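Local coordinates for protein AvrA (Salmonella typhimurium, PDB 6BE0) that probably transfers acetyl groups from acetyl-CoA to serine and threonine residues of target proteins, as a YopJ-family bacterial effector that binds inositol hexakisphosphate, at residues P144-A149 with E176-R181; F150-A155 with E220-S225; P73-Q78 with I293-S298. All blocks are in the same frame, centred on the assembly; numbering follows the deposited sequence.

Contact 1 of 3, residues P144-A149 with E176-R181; sequences PAACSA and ELDIQR. With COA (coenzyme A), chain C.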
loop_
_atom_site.group_PDB
_atom_site.type_symbol
_atom_site.label_atom_id
_atom_site.label_comp_id
_atom_site.label_asym_id
_atom_site.label_seq_id
_atom_site.Cartn_x
_atom_site.Cartn_y
_atom_site.Cartn_z
ATOM N N PRO A 144 -3.242 4.539 0.069
ATOM C CA PRO A 144 -3.415 4.325 -1.372
ATOM C C PRO A 144 -4.456 5.252 -2.000
ATOM O O PRO A 144 -4.314 5.625 -3.164
ATOM C CB PRO A 144 -3.868 2.863 -1.458
ATOM C CG PRO A 144 -3.361 2.234 -0.211
ATOM C CD PRO A 144 -3.455 3.298 0.834
ATOM N N ALA A 145 -5.486 5.612 -1.238
ATOM C CA ALA A 145 -6.553 6.473 -1.743
ATOM C C ALA A 145 -6.242 7.943 -1.476
ATOM O O ALA A 145 -5.126 8.290 -1.092
ATOM C CB ALA A 145 -7.885 6.086 -1.112
ATOM N N ALA A 146 -7.238 8.800 -1.680
ATOM C CA ALA A 146 -7.080 10.237 -1.482
ATOM C C ALA A 146 -7.272 10.608 -0.013
ATOM O O ALA A 146 -7.738 9.791 0.782
ATOM C CB ALA A 146 -8.062 10.997 -2.356
ATOM N N CYS A 147 -6.910 11.841 0.338
ATOM C CA CYS A 147 -6.999 12.314 1.717
ATOM C C CYS A 147 -7.564 13.731 1.800
ATOM O O CYS A 147 -7.381 14.416 2.804
ATOM C CB CYS A 147 -5.622 12.281 2.382
ATOM S SG CYS A 147 -4.741 10.723 2.201
ATOM N N SER A 148 -8.244 14.169 0.746
ATOM C CA SER A 148 -8.745 15.539 0.675
ATOM C C SER A 148 -9.736 15.868 1.791
ATOM O O SER A 148 -9.755 16.989 2.299
ATOM C CB SER A 148 -9.406 15.787 -0.682
ATOM O OG SER A 148 -10.355 14.779 -0.980
ATOM N N ALA A 149 -10.552 14.890 2.176
ATOM C CA ALA A 149 -11.616 15.119 3.150
ATOM C C ALA A 149 -11.071 15.354 4.561
ATOM O O ALA A 149 -11.054 16.490 5.038
ATOM C CB ALA A 149 -12.589 13.947 3.150
ATOM N N GLU A 176 -0.234 10.836 0.725
ATOM C CA GLU A 176 -1.387 10.579 -0.126
ATOM C C GLU A 176 -0.907 10.092 -1.486
ATOM O O GLU A 176 -0.030 10.706 -2.090
ATOM C CB GLU A 176 -2.234 11.846 -0.274
ATOM C CG GLU A 176 -3.424 11.716 -1.216
ATOM C CD GLU A 176 -4.034 13.060 -1.563
ATOM O OE1 GLU A 176 -3.286 13.956 -2.013
ATOM O OE2 GLU A 176 -5.259 13.223 -1.385
ATOM N N LEU A 177 -1.480 8.990 -1.961
ATOM C CA LEU A 177 -1.117 8.437 -3.263
ATOM C C LEU A 177 -2.215 8.672 -4.297
ATOM O O LEU A 177 -1.929 9.002 -5.449
ATOM C CB LEU A 177 -0.819 6.939 -3.143
ATOM C CG LEU A 177 0.381 6.549 -2.272
ATOM C CD1 LEU A 177 0.596 5.043 -2.314
ATOM C CD2 LEU A 177 1.651 7.277 -2.698
ATOM N N ASP A 178 -3.467 8.515 -3.873
ATOM C CA ASP A 178 -4.618 8.636 -4.766
ATOM C C ASP A 178 -4.436 7.772 -6.010
ATOM O O ASP A 178 -4.484 8.268 -7.135
ATOM C CB ASP A 178 -4.843 10.097 -5.169
ATOM C CG ASP A 178 -6.158 10.307 -5.908
ATOM O OD1 ASP A 178 -7.120 9.551 -5.651
ATOM O OD2 ASP A 178 -6.229 11.229 -6.748
ATOM N N ILE A 179 -4.206 6.480 -5.793
ATOM C CA ILE A 179 -4.114 5.516 -6.884
ATOM C C ILE A 179 -5.201 4.456 -6.737
ATOM O O ILE A 179 -5.505 3.737 -7.687
ATOM C CB ILE A 179 -2.732 4.840 -6.933
ATOM C CG1 ILE A 179 -2.386 4.220 -5.578
ATOM C CG2 ILE A 179 -1.673 5.856 -7.345
ATOM C CD1 ILE A 179 -1.156 3.333 -5.610
ATOM N N GLN A 180 -5.780 4.362 -5.543
ATOM C CA GLN A 180 -6.955 3.528 -5.329
ATOM C C GLN A 180 -8.210 4.371 -5.499
ATOM O O GLN A 180 -8.328 5.448 -4.915
ATOM C CB GLN A 180 -6.946 2.885 -3.940
ATOM C CG GLN A 180 -8.201 2.064 -3.646
ATOM C CD GLN A 180 -8.322 1.668 -2.192
ATOM O OE1 GLN A 180 -7.326 1.565 -1.480
ATOM N NE2 GLN A 180 -9.553 1.449 -1.742
ATOM N N ARG A 181 -9.142 3.865 -6.297
ATOM C CA ARG A 181 -10.425 4.524 -6.512
ATOM C C ARG A 181 -11.567 3.545 -6.258
ATOM O O ARG A 181 -12.687 3.956 -5.961
ATOM C CB ARG A 181 -10.512 5.087 -7.932
ATOM C CG ARG A 181 -9.312 5.927 -8.349
ATOM C CD ARG A 181 -9.250 7.237 -7.590
ATOM N NE ARG A 181 -8.047 8.008 -7.901
ATOM C CZ ARG A 181 -7.823 8.621 -9.060
ATOM N NH1 ARG A 181 -8.706 8.547 -10.047
ATOM N NH2 ARG A 181 -6.703 9.305 -9.237
HETATM N N1A COA C . -12.628 1.242 -10.246
HETATM C C2A COA C . -11.678 1.706 -11.112
HETATM N N3A COA C . -11.559 3.047 -11.345
HETATM C C4A COA C . -12.389 3.938 -10.716
HETATM C C5A COA C . -13.329 3.486 -9.858
HETATM C C6A COA C . -13.442 2.119 -9.627
HETATM N N6A COA C . -14.136 1.088 -8.925
HETATM N N7A COA C . -14.012 4.560 -9.370
HETATM C C8A COA C . -13.487 5.678 -9.933
HETATM N N9A COA C . -12.488 5.303 -10.764
HETATM C C1B COA C . -11.652 6.134 -11.564
HETATM C C2B COA C . -11.973 6.040 -12.837
HETATM O O2B COA C . -11.097 5.095 -13.509
HETATM C C3B COA C . -11.773 7.532 -13.438
HETATM O O3B COA C . -10.389 7.809 -13.655
HETATM P P3B COA C . -9.870 8.096 -15.155
HETATM O O7A COA C . -9.900 6.815 -15.957
HETATM O O8A COA C . -10.757 9.124 -15.813
HETATM O O9A COA C . -8.452 8.623 -15.108
HETATM C C4B COA C . -12.265 8.351 -12.479
HETATM O O4B COA C . -11.893 7.660 -11.174
HETATM C C5B COA C . -13.777 8.474 -12.609
HETATM O O5B COA C . -14.309 9.138 -11.469
HETATM P P1A COA C . -14.904 10.616 -11.629
HETATM O O1A COA C . -14.226 11.332 -12.786
HETATM O O2A COA C . -16.399 10.526 -11.881
HETATM O O3A COA C . -14.651 11.426 -10.290
HETATM O O HOH W 1 -9.277 8.163 -4.262
#
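The loops leaving two neighbouring parallel strands of the central sheet, 136-143 and 170-176, are laced together here, P144 meeting the backbone of L177-Q180 and C147 the carboxylate of E176. The carbonyl oxygen of P144 is gripped twice. I179 N reaches P144 O at 2.8 Å, almost in line with the carbonyl bond (C=O...N 176°). Q180 N reaches P144 O at 3.1 Å from well above the carbonyl plane, so the two amides share P144 O from different directions. One residue on, A145 O takes only a weak bond from D178 N, 3.2 Å long.

A side chain makes the fourth link. E176 has CG anti to its backbone N (chi1 176°) and an extended chain, which carries OE2 alongside the other loop, where C147 N binds E176 OE2 at 2.8 Å on the anti side of the carboxylate. The same glutamate lays its aliphatic part against the thiol, C147 SG lying 3.7 Å from E176 CB, while its OE1 is taken by S225 N. A water is held by D178 OD1 and Q180 O and reaches A146 N weakly, adding a bridge between the loops.

Q180 rests its CB against P144, but its amide NE2 is bonded to S182 O. P144, I179 and Q180 all press on F189 of helix 186-199, which backs the buried side. Beyond them R181 folds back, R181 NE forming a salt bridge with D178 OD1 at 2.9 Å. R181 CB lies 3.5 Å from N9A of the coenzyme A adenine, and R181 NH1 adds a weak bond to the ribose O4B. The loops follow the parallel strands of a beta-alpha-beta crossover (136-143, 151-164, 170-176), and R181 brings them to the coenzyme A pocket of a YopJ-family enzyme in the papain-like peptidase clan.

Contact 2 of 3, residues F150-A155 with E220-S225; sequences FGPALA and EPFLPS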
loop_
_atom_site.group_PDB
_atom_site.type_symbol
_atom_site.label_atom_id
_atom_site.label_comp_id
_atom_site.label_asym_id
_atom_site.label_seq_id
_atom_site.Cartn_x
_atom_site.Cartn_y
_atom_site.Cartn_z
ATOM N N PHE A 150 -10.630 14.282 5.218
ATOM C CA PHE A 150 -10.188 14.351 6.612
ATOM C C PHE A 150 -8.712 13.990 6.769
ATOM O O PHE A 150 -8.285 13.529 7.830
ATOM C CB PHE A 150 -11.037 13.421 7.481
ATOM C CG PHE A 150 -12.505 13.714 7.423
ATOM C CD1 PHE A 150 -13.077 14.626 8.292
ATOM C CD2 PHE A 150 -13.314 13.079 6.498
ATOM C CE1 PHE A 150 -14.430 14.896 8.241
ATOM C CE2 PHE A 150 -14.668 13.345 6.442
ATOM C CZ PHE A 150 -15.226 14.255 7.314
ATOM N N GLY A 151 -7.939 14.200 5.710
ATOM C CA GLY A 151 -6.521 13.890 5.723
ATOM C C GLY A 151 -5.766 14.523 6.877
ATOM O O GLY A 151 -5.123 13.819 7.658
ATOM N N PRO A 152 -5.836 15.859 6.995
ATOM C CA PRO A 152 -5.117 16.589 8.046
ATOM C C PRO A 152 -5.390 16.045 9.446
ATOM O O PRO A 152 -4.445 15.814 10.200
ATOM C CB PRO A 152 -5.650 18.018 7.904
ATOM C CG PRO A 152 -6.077 18.120 6.484
ATOM C CD PRO A 152 -6.603 16.766 6.125
ATOM N N ALA A 153 -6.661 15.834 9.776
ATOM C CA ALA A 153 -7.043 15.344 11.097
ATOM C C ALA A 153 -6.435 13.975 11.383
ATOM O O ALA A 153 -5.836 13.762 12.437
ATOM C CB ALA A 153 -8.557 15.279 11.216
ATOM N N LEU A 154 -6.596 13.053 10.439
ATOM C CA LEU A 154 -6.106 11.688 10.604
ATOM C C LEU A 154 -4.588 11.650 10.748
ATOM O O LEU A 154 -4.048 10.851 11.514
ATOM C CB LEU A 154 -6.541 10.823 9.418
ATOM C CG LEU A 154 -8.051 10.611 9.270
ATOM C CD1 LEU A 154 -8.367 9.887 7.969
ATOM C CD2 LEU A 154 -8.613 9.841 10.457
ATOM N N ALA A 155 -3.903 12.514 10.006
ATOM C CA ALA A 155 -2.451 12.605 10.081
ATOM C C ALA A 155 -2.012 13.051 11.471
ATOM O O ALA A 155 -1.070 12.500 12.042
ATOM C CB ALA A 155 -1.924 13.562 9.024
ATOM N N GLU A 220 2.493 21.951 5.398
ATOM C CA GLU A 220 1.332 21.114 5.113
ATOM C C GLU A 220 1.278 19.914 6.060
ATOM O O GLU A 220 2.319 19.400 6.473
ATOM C CB GLU A 220 1.359 20.645 3.658
ATOM C CG GLU A 220 1.309 21.786 2.653
ATOM C CD GLU A 220 1.070 21.311 1.234
ATOM O OE1 GLU A 220 1.133 20.086 0.995
ATOM O OE2 GLU A 220 0.815 22.161 0.356
ATOM N N PRO A 221 0.059 19.461 6.406
ATOM C CA PRO A 221 -0.103 18.377 7.383
ATOM C C PRO A 221 0.413 17.037 6.862
ATOM O O PRO A 221 1.181 16.362 7.552
ATOM C CB PRO A 221 -1.617 18.333 7.607
ATOM C CG PRO A 221 -2.201 18.862 6.350
ATOM C CD PRO A 221 -1.233 19.888 5.837
ATOM N N PHE A 222 -0.016 16.663 5.660
ATOM C CA PHE A 222 0.450 15.446 5.008
ATOM C C PHE A 222 1.037 15.782 3.645
ATOM O O PHE A 222 0.963 16.925 3.196
ATOM C CB PHE A 222 -0.693 14.438 4.860
ATOM C CG PHE A 222 -1.811 14.910 3.975
ATOM C CD1 PHE A 222 -1.819 14.606 2.625
ATOM C CD2 PHE A 222 -2.856 15.652 4.495
ATOM C CE1 PHE A 222 -2.849 15.037 1.809
ATOM C CE2 PHE A 222 -3.888 16.086 3.685
ATOM C CZ PHE A 222 -3.884 15.777 2.340
ATOM N N LEU A 223 1.618 14.783 2.989
ATOM C CA LEU A 223 2.221 14.976 1.678
ATOM C C LEU A 223 1.197 14.695 0.577
ATOM O O LEU A 223 0.724 13.567 0.452
ATOM C CB LEU A 223 3.437 14.065 1.513
ATOM C CG LEU A 223 4.326 14.359 0.304
ATOM C CD1 LEU A 223 5.171 15.599 0.552
ATOM C CD2 LEU A 223 5.203 13.161 -0.025
ATOM N N PRO A 224 0.847 15.717 -0.225
ATOM C CA PRO A 224 -0.140 15.476 -1.283
ATOM C C PRO A 224 0.425 14.605 -2.401
ATOM O O PRO A 224 1.639 14.402 -2.461
ATOM C CB PRO A 224 -0.467 16.883 -1.785
ATOM C CG PRO A 224 0.758 17.670 -1.507
ATOM C CD PRO A 224 1.331 17.109 -0.236
ATOM N N SER A 225 -0.447 14.103 -3.270
ATOM C CA SER A 225 -0.054 13.123 -4.278
ATOM C C SER A 225 0.951 13.669 -5.292
ATOM O O SER A 225 1.894 12.971 -5.666
ATOM C CB SER A 225 -1.291 12.603 -5.012
ATOM O OG SER A 225 -1.970 13.653 -5.676
#
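P152 touches both P221 and F222, and the contact is made by van der Waals packing without hydrogen bonds between the segments. The two proline rings lie side by side and point the same way, with P152 CB 3.9 Å from P221 CG. Against the phenylalanine the geometry differs: P152 CD comes to the rim of the ring, near its plane, 3.7 Å from F222 CE2, so the pyrrolidine meets an edge and does not stack on a face. G151 has no side chain, and F222 CD2 can therefore come within 3.9 Å of the backbone carbon G151 C. A turn further along the helix, A155 CB is a looser neighbour at 4.4 Å from F222 CB.

The ring of F222 is directed to the helix start by its first torsion, which sets CG between the backbone N and the carbonyl carbon (chi1 64°). Its other neighbours are M174 and E176 of strand 170-176 and C147 of the loop before the helix, so it sits in the corner between the helix and the edge of the sheet.

Further out, both partners are held by backbone bonds. F150 occupies the N-cap position of the helix, and F150 O receives L154 N at 3.1 Å; A155 N closes the next turn on G151 O. On the other side L223 bonds by its backbone to M174 and E176, tying the loop alongside the outermost strand. This is the start of a beta-alpha-beta crossover helix, with proline in its first turn, packed on a loop beside the edge strand of a mixed beta-sheet.

Contact 3 of 3, residues P73-Q78 with I293-S298; sequences PFLVAQ and IAEYKS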
loop_
_atom_site.group_PDB
_atom_site.type_symbol
_atom_site.label_atom_id
_atom_site.label_comp_id
_atom_site.label_asym_id
_atom_site.label_seq_id
_atom_site.Cartn_x
_atom_site.Cartn_y
_atom_site.Cartn_z
ATOM N N PRO A 73 -3.488 -12.430 7.579
ATOM C CA PRO A 73 -2.415 -13.122 8.306
ATOM C C PRO A 73 -1.660 -14.121 7.434
ATOM O O PRO A 73 -0.433 -14.205 7.513
ATOM C CB PRO A 73 -3.164 -13.839 9.432
ATOM C CG PRO A 73 -4.384 -13.030 9.647
ATOM C CD PRO A 73 -4.773 -12.520 8.291
ATOM N N PHE A 74 -2.393 -14.861 6.609
ATOM C CA PHE A 74 -1.786 -15.825 5.701
ATOM C C PHE A 74 -1.039 -15.116 4.578
ATOM O O PHE A 74 0.041 -15.541 4.170
ATOM C CB PHE A 74 -2.850 -16.752 5.113
ATOM C CG PHE A 74 -3.710 -17.416 6.149
ATOM C CD1 PHE A 74 -3.230 -18.486 6.881
ATOM C CD2 PHE A 74 -5.000 -16.974 6.383
ATOM C CE1 PHE A 74 -4.018 -19.099 7.833
ATOM C CE2 PHE A 74 -5.793 -17.585 7.334
ATOM C CZ PHE A 74 -5.300 -18.650 8.059
ATOM N N LEU A 75 -1.625 -14.034 4.078
ATOM C CA LEU A 75 -1.025 -13.273 2.989
ATOM C C LEU A 75 0.277 -12.616 3.434
ATOM O O LEU A 75 1.235 -12.524 2.666
ATOM C CB LEU A 75 -2.007 -12.218 2.478
ATOM C CG LEU A 75 -3.246 -12.774 1.769
ATOM C CD1 LEU A 75 -4.244 -11.667 1.457
ATOM C CD2 LEU A 75 -2.849 -13.504 0.493
ATOM N N VAL A 76 0.308 -12.165 4.682
ATOM C CA VAL A 76 1.506 -11.555 5.242
ATOM C C VAL A 76 2.579 -12.617 5.480
ATOM O O VAL A 76 3.753 -12.400 5.180
ATOM C CB VAL A 76 1.188 -10.812 6.556
ATOM C CG1 VAL A 76 2.466 -10.404 7.287
ATOM C CG2 VAL A 76 0.334 -9.588 6.264
ATOM N N ALA A 77 2.170 -13.762 6.018
ATOM C CA ALA A 77 3.085 -14.881 6.223
ATOM C C ALA A 77 3.681 -15.330 4.890
ATOM O O ALA A 77 4.860 -15.671 4.804
ATOM C CB ALA A 77 2.370 -16.037 6.900
ATOM N N GLN A 78 2.850 -15.324 3.855
ATOM C CA GLN A 78 3.282 -15.691 2.513
ATOM C C GLN A 78 4.327 -14.714 1.982
ATOM O O GLN A 78 5.340 -15.120 1.412
ATOM C CB GLN A 78 2.079 -15.740 1.567
ATOM C CG GLN A 78 2.435 -15.994 0.115
ATOM C CD GLN A 78 1.221 -16.320 -0.731
ATOM O OE1 GLN A 78 0.958 -17.485 -1.036
ATOM N NE2 GLN A 78 0.471 -15.291 -1.114
ATOM N N ILE A 293 -6.773 -12.105 -6.574
ATOM C CA ILE A 293 -6.916 -13.477 -7.044
ATOM C C ILE A 293 -5.562 -14.181 -7.075
ATOM O O ILE A 293 -5.443 -15.334 -6.662
ATOM C CB ILE A 293 -7.567 -13.519 -8.444
ATOM C CG1 ILE A 293 -8.988 -12.948 -8.371
ATOM C CG2 ILE A 293 -7.593 -14.948 -8.989
ATOM C CD1 ILE A 293 -9.660 -12.772 -9.714
ATOM N N ALA A 294 -4.546 -13.481 -7.567
ATOM C CA ALA A 294 -3.193 -14.022 -7.598
ATOM C C ALA A 294 -2.721 -14.350 -6.188
ATOM O O ALA A 294 -2.207 -15.439 -5.927
ATOM C CB ALA A 294 -2.241 -13.038 -8.257
ATOM N N GLU A 295 -2.908 -13.394 -5.284
ATOM C CA GLU A 295 -2.505 -13.545 -3.893
ATOM C C GLU A 295 -3.188 -14.741 -3.231
ATOM O O GLU A 295 -2.545 -15.517 -2.524
ATOM C CB GLU A 295 -2.819 -12.264 -3.120
ATOM C CG GLU A 295 -1.884 -11.104 -3.438
ATOM C CD GLU A 295 -0.568 -11.183 -2.683
ATOM O OE1 GLU A 295 -0.217 -12.277 -2.192
ATOM O OE2 GLU A 295 0.115 -10.143 -2.574
ATOM N N TYR A 296 -4.488 -14.890 -3.465
ATOM C CA TYR A 296 -5.242 -16.006 -2.901
ATOM C C TYR A 296 -4.774 -17.339 -3.480
ATOM O O TYR A 296 -4.586 -18.311 -2.748
ATOM C CB TYR A 296 -6.743 -15.840 -3.154
ATOM C CG TYR A 296 -7.424 -14.765 -2.330
ATOM C CD1 TYR A 296 -6.691 -13.821 -1.621
ATOM C CD2 TYR A 296 -8.808 -14.705 -2.254
ATOM C CE1 TYR A 296 -7.319 -12.844 -0.870
ATOM C CE2 TYR A 296 -9.444 -13.734 -1.504
ATOM C CZ TYR A 296 -8.697 -12.807 -0.816
ATOM O OH TYR A 296 -9.334 -11.843 -0.072
ATOM N N LYS A 297 -4.598 -17.380 -4.797
ATOM C CA LYS A 297 -4.194 -18.607 -5.475
ATOM C C LYS A 297 -2.837 -19.098 -4.983
ATOM O O LYS A 297 -2.588 -20.302 -4.932
ATOM C CB LYS A 297 -4.151 -18.397 -6.990
ATOM C CG LYS A 297 -5.513 -18.439 -7.668
ATOM C CD LYS A 297 -5.375 -18.343 -9.179
ATOM C CE LYS A 297 -6.719 -18.435 -9.878
ATOM N NZ LYS A 297 -6.569 -18.396 -11.358
ATOM N N SER A 298 -1.963 -18.164 -4.619
ATOM C CA SER A 298 -0.630 -18.515 -4.140
ATOM C C SER A 298 -0.699 -19.301 -2.833
ATOM O O SER A 298 0.148 -20.153 -2.569
ATOM C CB SER A 298 0.221 -17.258 -3.946
ATOM O OG SER A 298 0.408 -16.571 -5.170
HETATM O O HOH W 2 1.493 -12.513 0.036
#
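L75 and Q78 of helix 65-82 reach across to E295, Y296 and S298 of helix 287-300. The short segments have axes 10.2 Å apart at closest approach and cross at +80°, close to perpendicular, which limits the contact to one turn of each helix.

The apolar part is carried by the forked end of L75. Its CD2 branch lies 3.8 Å from E295 CB, beside the backbone carbonyl of that residue. The other branch meets a ring at its edge, near the ring plane, with L75 CD1 4.0 Å from Y296 CE1. L191 of helix 186-199 and L299 add further apolar cover to L75. The tyrosine hydroxyl is bonded to D68 on the same helix as L75, so Y296 holds helix 65-82 by both its edge and its end.

Helix 287-300 also supplies K291 to the inositol hexakisphosphate pocket, and E295 makes a salt bridge through OE2 with K195, another residue of that pocket. The crossing therefore lies beside the inositol hexakisphosphate, which is about 5 Å from the E295 side chain, and E295 is a second-shell residue that probably helps position the lysine.

The polar part centres on the Q78 amide. Q78 points its CG away from the backbone N (chi1 175°) and runs out extended to bring the amide to the other helix. Q78 NE2 is 3.3 Å from E295 O in a straight but long, weak bond (165°). It makes a second weak bond to E295 OE1, with the amide and carboxylate planes nearly coplanar. Q78 OE1 lies 3.0 Å from S298 CB, a close approach and not a hydrogen bond. A water adds to this group: it donates to L75 O at 2.6 Å and to E295 OE1 at 2.8 Å and accepts from Q78 NE2.

Overall arrangement
Contacts 1 and 2 are neighbours, with centres 11 Å apart, and they interleave along the chain: 144-149, 150-155, 176-181, 220-225. Their bridge is E176 at the end of edge strand 170-176, which probably hydrogen-bonds to the 220-225 loop through its backbone and carboxylate. Contact 3 lies on the opposite side of the chain's centre, its centre about 24 Å from that of contact 1 and about 31 Å from that of contact 2, and its helices 65-82 and 287-300 enclose the other two in sequence. Helix 186-199 connects the two sides, packing on contact 1 through F189 and on contact 3 through L191. Contact 1 carries R181 of the coenzyme A pocket, whereas contact 3 flanks the inositol hexakisphosphate site.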